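Side-chain contacts in 3-hexulose-6-phosphate synthase (Mycobacterium gastri, PDB 3AJX), which is a magnesium-binding enzyme of the HUMPS family, built as a closed eight-stranded TIM barrel: residues K21-V26 and P52-F57; Y25-E30 and E201-I206. The protein carries 1 engineered substitution. All coordinates share one frame; numbering follows the deposited sequence.

Contact 1 of 2, residues K21-V26 and P52-F57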
loop_
_atom_site.group_PDB
_atom_site.type_symbol
_atom_site.label_atom_id
_atom_site.label_comp_id
_atom_site.label_asym_id
_atom_site.label_seq_id
_atom_site.Cartn_x
_atom_site.Cartn_y
_atom_site.Cartn_z
ATOM N N LYS A 21 -20.440 -6.662 -16.379
ATOM C CA LYS A 21 -21.106 -5.660 -17.207
ATOM C C LYS A 21 -20.192 -4.889 -18.158
ATOM O O LYS A 21 -20.638 -4.427 -19.209
ATOM C CB LYS A 21 -21.830 -4.645 -16.320
ATOM C CG LYS A 21 -22.859 -5.239 -15.381
ATOM C CD LYS A 21 -23.523 -4.145 -14.567
ATOM C CE LYS A 21 -24.554 -4.717 -13.607
ATOM N NZ LYS A 21 -25.225 -3.644 -12.821
ATOM N N VAL A 22 -18.919 -4.746 -17.798
ATOM C CA VAL A 22 -17.993 -3.976 -18.628
ATOM C C VAL A 22 -16.852 -4.737 -19.302
ATOM O O VAL A 22 -16.163 -4.178 -20.152
ATOM C CB VAL A 22 -17.364 -2.818 -17.807
ATOM C CG1 VAL A 22 -18.457 -2.002 -17.145
ATOM C CG2 VAL A 22 -16.399 -3.371 -16.760
ATOM N N ALA A 23 -16.655 -6.001 -18.934
ATOM C CA ALA A 23 -15.569 -6.812 -19.490
ATOM C C ALA A 23 -15.405 -6.742 -21.008
ATOM O O ALA A 23 -14.291 -6.600 -21.516
ATOM C CB ALA A 23 -15.743 -8.265 -19.060
ATOM N N GLU A 24 -16.514 -6.848 -21.729
ATOM C CA GLU A 24 -16.480 -6.823 -23.188
ATOM C C GLU A 24 -15.949 -5.525 -23.788
ATOM O O GLU A 24 -15.533 -5.502 -24.946
ATOM C CB GLU A 24 -17.882 -7.105 -23.740
ATOM C CG GLU A 24 -18.946 -6.145 -23.235
ATOM C CD GLU A 24 -20.352 -6.592 -23.588
ATOM O OE1 GLU A 24 -20.688 -6.618 -24.794
ATOM O OE2 GLU A 24 -21.121 -6.923 -22.657
ATOM N N TYR A 25 -15.952 -4.451 -23.006
ATOM C CA TYR A 25 -15.490 -3.157 -23.496
ATOM C C TYR A 25 -14.090 -2.763 -23.041
ATOM O O TYR A 25 -13.569 -1.729 -23.459
ATOM C CB TYR A 25 -16.472 -2.061 -23.078
ATOM C CG TYR A 25 -17.899 -2.347 -23.478
ATOM C CD1 TYR A 25 -18.864 -2.651 -22.521
ATOM C CD2 TYR A 25 -18.277 -2.336 -24.818
ATOM C CE1 TYR A 25 -20.174 -2.939 -22.889
ATOM C CE2 TYR A 25 -19.583 -2.622 -25.198
ATOM C CZ TYR A 25 -20.524 -2.924 -24.230
ATOM O OH TYR A 25 -21.812 -3.218 -24.607
ATOM N N VAL A 26 -13.478 -3.580 -22.192
ATOM C CA VAL A 26 -12.146 -3.261 -21.684
ATOM C C VAL A 26 -11.099 -4.322 -21.983
ATOM O O VAL A 26 -11.418 -5.492 -22.207
ATOM C CB VAL A 26 -12.168 -3.040 -20.157
ATOM C CG1 VAL A 26 -13.177 -1.961 -19.802
ATOM C CG2 VAL A 26 -12.498 -4.344 -19.449
ATOM N N PRO A 52 -10.917 -15.263 -17.702
ATOM C CA PRO A 52 -9.604 -15.846 -17.983
ATOM C C PRO A 52 -8.806 -15.268 -19.146
ATOM O O PRO A 52 -7.580 -15.314 -19.130
ATOM C CB PRO A 52 -9.924 -17.328 -18.179
ATOM C CG PRO A 52 -11.297 -17.290 -18.764
ATOM C CD PRO A 52 -11.981 -16.265 -17.896
ATOM N N ASP A 53 -9.482 -14.720 -20.147
ATOM C CA ASP A 53 -8.765 -14.168 -21.286
ATOM C C ASP A 53 -8.631 -12.650 -21.259
ATOM O O ASP A 53 -8.313 -12.023 -22.268
ATOM C CB ASP A 53 -9.415 -14.636 -22.589
ATOM C CG ASP A 53 -9.382 -16.150 -22.736
ATOM O OD1 ASP A 53 -8.330 -16.749 -22.424
ATOM O OD2 ASP A 53 -10.398 -16.738 -23.166
ATOM N N LYS A 54 -8.874 -12.066 -20.089
ATOM C CA LYS A 54 -8.739 -10.628 -19.907
ATOM C C LYS A 54 -7.491 -10.418 -19.063
ATOM O O LYS A 54 -7.121 -11.288 -18.276
ATOM C CB LYS A 54 -9.948 -10.053 -19.166
ATOM C CG LYS A 54 -11.223 -9.993 -19.988
ATOM C CD LYS A 54 -11.122 -8.954 -21.087
ATOM C CE LYS A 54 -12.370 -8.948 -21.945
ATOM N NZ LYS A 54 -12.279 -7.966 -23.057
ATOM N N ILE A 55 -6.838 -9.275 -19.234
ATOM C CA ILE A 55 -5.649 -8.971 -18.448
ATOM C C ILE A 55 -6.116 -8.494 -17.079
ATOM O O ILE A 55 -6.853 -7.514 -16.979
ATOM C CB ILE A 55 -4.810 -7.864 -19.114
ATOM C CG1 ILE A 55 -4.237 -8.379 -20.436
ATOM C CG2 ILE A 55 -3.693 -7.409 -18.177
ATOM C CD1 ILE A 55 -3.554 -7.320 -21.272
ATOM N N VAL A 56 -5.696 -9.197 -16.031
ATOM C CA VAL A 56 -6.075 -8.839 -14.668
ATOM C C VAL A 56 -4.936 -8.073 -14.001
ATOM O O VAL A 56 -3.809 -8.556 -13.905
ATOM C CB VAL A 56 -6.444 -10.093 -13.854
ATOM C CG1 VAL A 56 -6.683 -9.724 -12.400
ATOM C CG2 VAL A 56 -7.712 -10.719 -14.439
ATOM N N PHE A 57 -5.265 -6.869 -13.547
ATOM C CA PHE A 57 -4.336 -5.923 -12.933
ATOM C C PHE A 57 -4.599 -5.837 -11.421
ATOM O O PHE A 57 -5.679 -5.425 -11.002
ATOM C CB PHE A 57 -4.592 -4.581 -13.634
ATOM C CG PHE A 57 -3.700 -3.451 -13.218
ATOM C CD1 PHE A 57 -2.770 -2.930 -14.115
ATOM C CD2 PHE A 57 -3.896 -2.799 -12.005
ATOM C CE1 PHE A 57 -2.059 -1.768 -13.820
ATOM C CE2 PHE A 57 -3.191 -1.639 -11.701
ATOM C CZ PHE A 57 -2.271 -1.121 -12.617
#
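K54 reaches across to the turn after helix 12-22 and plants its amino group between the backbone carbonyls of A23 and V26. This is the rim of a TIM barrel at the end where the strands begin: the turn leads into strand 28-31, and K54 stands just ahead of the neighbouring strand 55-62. From the backbone, CB sets off toward the turn. CG sits beside the backbone N, anti to the carbonyl carbon, and the chain then bends once, at chi2 (-69°); from there it runs fully extended to the nitrogen. I29 of the adjacent strand touches this side chain on its way. CD is the first atom to come near the acceptors, 3.7 Å from V26 O. CE lies closer, 3.1 Å from A23 O, while the methyl CB of A23 is 4.5 Å from that same CE, the nearest meeting of side chain with side chain here. At the tip, NZ hydrogen-bonds V26 O at 2.8 Å, almost straight on, with a C=O...N angle of 172°. Its second bond, 2.9 Å to A23 O, is more bent (143°), with the donor tilted out of the carbonyl plane. One ammonium group thus ties both ends of a short 3-10 turn to the residue just ahead of the next strand. A23 O serves two donors, V26 N and K54 NZ, and they arrive from opposite faces of its plane.

Contact 2 of 2, residues Y25-E30 and E201-I206; sequences YVDIIE and ELRAAI
R203 lays the edge of its guanidinium group against Y25 and D27, joining the last helix of the TIM barrel, 195-204, to the loop that feeds strand 28-31. The first bond of the side chain already points at this loop, and the shape of the rest decides which nitrogens arrive. CG is anti to the backbone N (chi1 160°), and two successive bends, at chi2 and chi3, fold the chain round so that NE and NH2 come side by side onto a single acceptor, Y25 O. NE is 3.0 Å from Y25 O and NH2 3.1 Å from it. The oxygen lies close to the guanidinium plane, yet both nitrogens stand above the plane of the Y25 carbonyl, on the same face. This two-pronged grip on one atom fixes the rotation of the guanidinium and leaves NH2 facing the carboxylate of D27. There NH2 makes a salt bridge of 2.7 Å to D27 OD2, with the N-H...O angle bent to 147°. D27 CG lies beside its own backbone N, anti to the carbonyl carbon, and the side chains cross at about a right angle. The two flat groups are nearly perpendicular, 84° between planes, so the nitrogen meets OD2 from above the carboxylate plane rather than within it. A second bond to OD2, from the backbone N of L3 in strand 2-7, also holds the carboxylate in place, and the side chain of Y25 touches A199 and K200 of helix 195-204. Along the guanidinium edge between the two acceptors, V26 CA comes within 3.8 Å of R203 NH2.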
loop_
_atom_site.group_PDB
_atom_site.type_symbol
_atom_site.label_atom_id
_atom_site.label_comp_id
_atom_site.label_asym_id
_atom_site.label_seq_id
_atom_site.Cartn_x
_atom_site.Cartn_y
_atom_site.Cartn_z
ATOM N N TYR A 25 -15.952 -4.451 -23.006
ATOM C CA TYR A 25 -15.490 -3.157 -23.496
ATOM C C TYR A 25 -14.090 -2.763 -23.041
ATOM O O TYR A 25 -13.569 -1.729 -23.459
ATOM C CB TYR A 25 -16.472 -2.061 -23.078
ATOM C CG TYR A 25 -17.899 -2.347 -23.478
ATOM C CD1 TYR A 25 -18.864 -2.651 -22.521
ATOM C CD2 TYR A 25 -18.277 -2.336 -24.818
ATOM C CE1 TYR A 25 -20.174 -2.939 -22.889
ATOM C CE2 TYR A 25 -19.583 -2.622 -25.198
ATOM C CZ TYR A 25 -20.524 -2.924 -24.230
ATOM O OH TYR A 25 -21.812 -3.218 -24.607
ATOM N N VAL A 26 -13.478 -3.580 -22.192
ATOM C CA VAL A 26 -12.146 -3.261 -21.684
ATOM C C VAL A 26 -11.099 -4.322 -21.983
ATOM O O VAL A 26 -11.418 -5.492 -22.207
ATOM C CB VAL A 26 -12.168 -3.040 -20.157
ATOM C CG1 VAL A 26 -13.177 -1.961 -19.802
ATOM C CG2 VAL A 26 -12.498 -4.344 -19.449
ATOM N N ASP A 27 -9.839 -3.897 -21.971
ATOM C CA ASP A 27 -8.710 -4.783 -22.225
ATOM C C ASP A 27 -8.119 -5.259 -20.906
ATOM O O ASP A 27 -7.645 -6.390 -20.789
ATOM C CB ASP A 27 -7.629 -4.033 -23.001
ATOM C CG ASP A 27 -8.141 -3.457 -24.296
ATOM O OD1 ASP A 27 -8.367 -4.240 -25.240
ATOM O OD2 ASP A 27 -8.328 -2.224 -24.367
ATOM N N ILE A 28 -8.168 -4.382 -19.908
ATOM C CA ILE A 28 -7.606 -4.674 -18.599
ATOM C C ILE A 28 -8.623 -4.452 -17.495
ATOM O O ILE A 28 -9.326 -3.441 -17.483
ATOM C CB ILE A 28 -6.378 -3.764 -18.335
ATOM C CG1 ILE A 28 -5.329 -3.995 -19.423
ATOM C CG2 ILE A 28 -5.797 -4.030 -16.948
ATOM C CD1 ILE A 28 -4.158 -3.046 -19.346
ATOM N N ILE A 29 -8.709 -5.414 -16.580
ATOM C CA ILE A 29 -9.608 -5.310 -15.437
ATOM C C ILE A 29 -8.736 -5.141 -14.200
ATOM O O ILE A 29 -7.983 -6.045 -13.830
ATOM C CB ILE A 29 -10.463 -6.577 -15.256
ATOM C CG1 ILE A 29 -11.371 -6.764 -16.470
ATOM C CG2 ILE A 29 -11.309 -6.455 -13.994
ATOM C CD1 ILE A 29 -12.102 -8.091 -16.478
ATOM N N GLU A 30 -8.834 -3.973 -13.578
ATOM C CA GLU A 30 -8.054 -3.675 -12.384
ATOM C C GLU A 30 -8.832 -3.877 -11.094
ATOM O O GLU A 30 -9.976 -3.439 -10.975
ATOM C CB GLU A 30 -7.566 -2.224 -12.415
ATOM C CG GLU A 30 -6.973 -1.751 -11.092
ATOM C CD GLU A 30 -6.837 -0.243 -11.013
ATOM O OE1 GLU A 30 -6.558 0.383 -12.055
ATOM O OE2 GLU A 30 -7.005 0.315 -9.904
ATOM N N GLU A 201 -18.945 3.711 -24.150
ATOM C CA GLU A 201 -18.716 5.058 -24.658
ATOM C C GLU A 201 -17.255 5.484 -24.521
ATOM O O GLU A 201 -16.723 6.191 -25.378
ATOM C CB GLU A 201 -19.651 6.033 -23.940
ATOM C CG GLU A 201 -21.120 5.757 -24.257
ATOM C CD GLU A 201 -22.080 6.362 -23.251
ATOM O OE1 GLU A 201 -21.992 6.006 -22.057
ATOM O OE2 GLU A 201 -22.927 7.187 -23.658
ATOM N N LEU A 202 -16.604 5.063 -23.442
ATOM C CA LEU A 202 -15.193 5.391 -23.259
ATOM C C LEU A 202 -14.392 4.697 -24.364
ATOM O O LEU A 202 -13.495 5.290 -24.969
ATOM C CB LEU A 202 -14.719 4.919 -21.882
ATOM C CG LEU A 202 -15.073 5.848 -20.723
ATOM C CD1 LEU A 202 -14.961 5.097 -19.408
ATOM C CD2 LEU A 202 -14.156 7.069 -20.747
ATOM N N ARG A 203 -14.736 3.439 -24.620
ATOM C CA ARG A 203 -14.088 2.636 -25.652
ATOM C C ARG A 203 -14.264 3.257 -27.038
ATOM O O ARG A 203 -13.327 3.306 -27.835
ATOM C CB ARG A 203 -14.684 1.223 -25.648
ATOM C CG ARG A 203 -14.477 0.438 -26.937
ATOM C CD ARG A 203 -13.021 0.085 -27.150
ATOM N NE ARG A 203 -12.551 -0.862 -26.145
ATOM C CZ ARG A 203 -11.300 -1.304 -26.060
ATOM N NH1 ARG A 203 -10.383 -0.886 -26.925
ATOM N NH2 ARG A 203 -10.967 -2.163 -25.109
ATOM N N ALA A 204 -15.473 3.729 -27.315
ATOM C CA ALA A 204 -15.788 4.324 -28.607
ATOM C C ALA A 204 -14.991 5.586 -28.911
ATOM O O ALA A 204 -14.752 5.906 -30.076
ATOM C CB ALA A 204 -17.282 4.622 -28.682
ATOM N N ALA A 205 -14.584 6.304 -27.872
ATOM C CA ALA A 205 -13.829 7.539 -28.049
ATOM C C ALA A 205 -12.376 7.275 -28.431
ATOM O O ALA A 205 -11.670 8.182 -28.875
ATOM C CB ALA A 205 -13.893 8.376 -26.773
ATOM N N ILE A 206 -11.937 6.033 -28.257
ATOM C CA ILE A 206 -10.566 5.661 -28.587
ATOM C C ILE A 206 -10.411 5.509 -30.092
ATOM O O ILE A 206 -11.172 4.786 -30.733
ATOM C CB ILE A 206 -10.164 4.338 -27.899
ATOM C CG1 ILE A 206 -10.236 4.508 -26.377
ATOM C CG2 ILE A 206 -8.750 3.940 -28.325
ATOM C CD1 ILE A 206 -9.895 3.254 -25.586
#

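How the contacts relate
From the N terminus, strand 2-7 and helix 12-22 lead to residues 21-26, where contact 1 opens. Contact 2 starts from the same stretch, sharing Y25 and V26, and runs on into strand 28-31. Contact 1 closes first, at 52-57, after one strand and two helices; contact 2 closes only at 201-206, near the C terminus, so the two spans overlap and cross rather than nest. One ties the turn to the lead-in of strand 55-62, the other ties it to the final helix. Their centres are 9 Å apart, and the neighbouring strands join them directly: I29 N and I55 O are 2.8 Å apart, a probable hydrogen bond, while F57 packs on I28 and E30, a magnesium ligand.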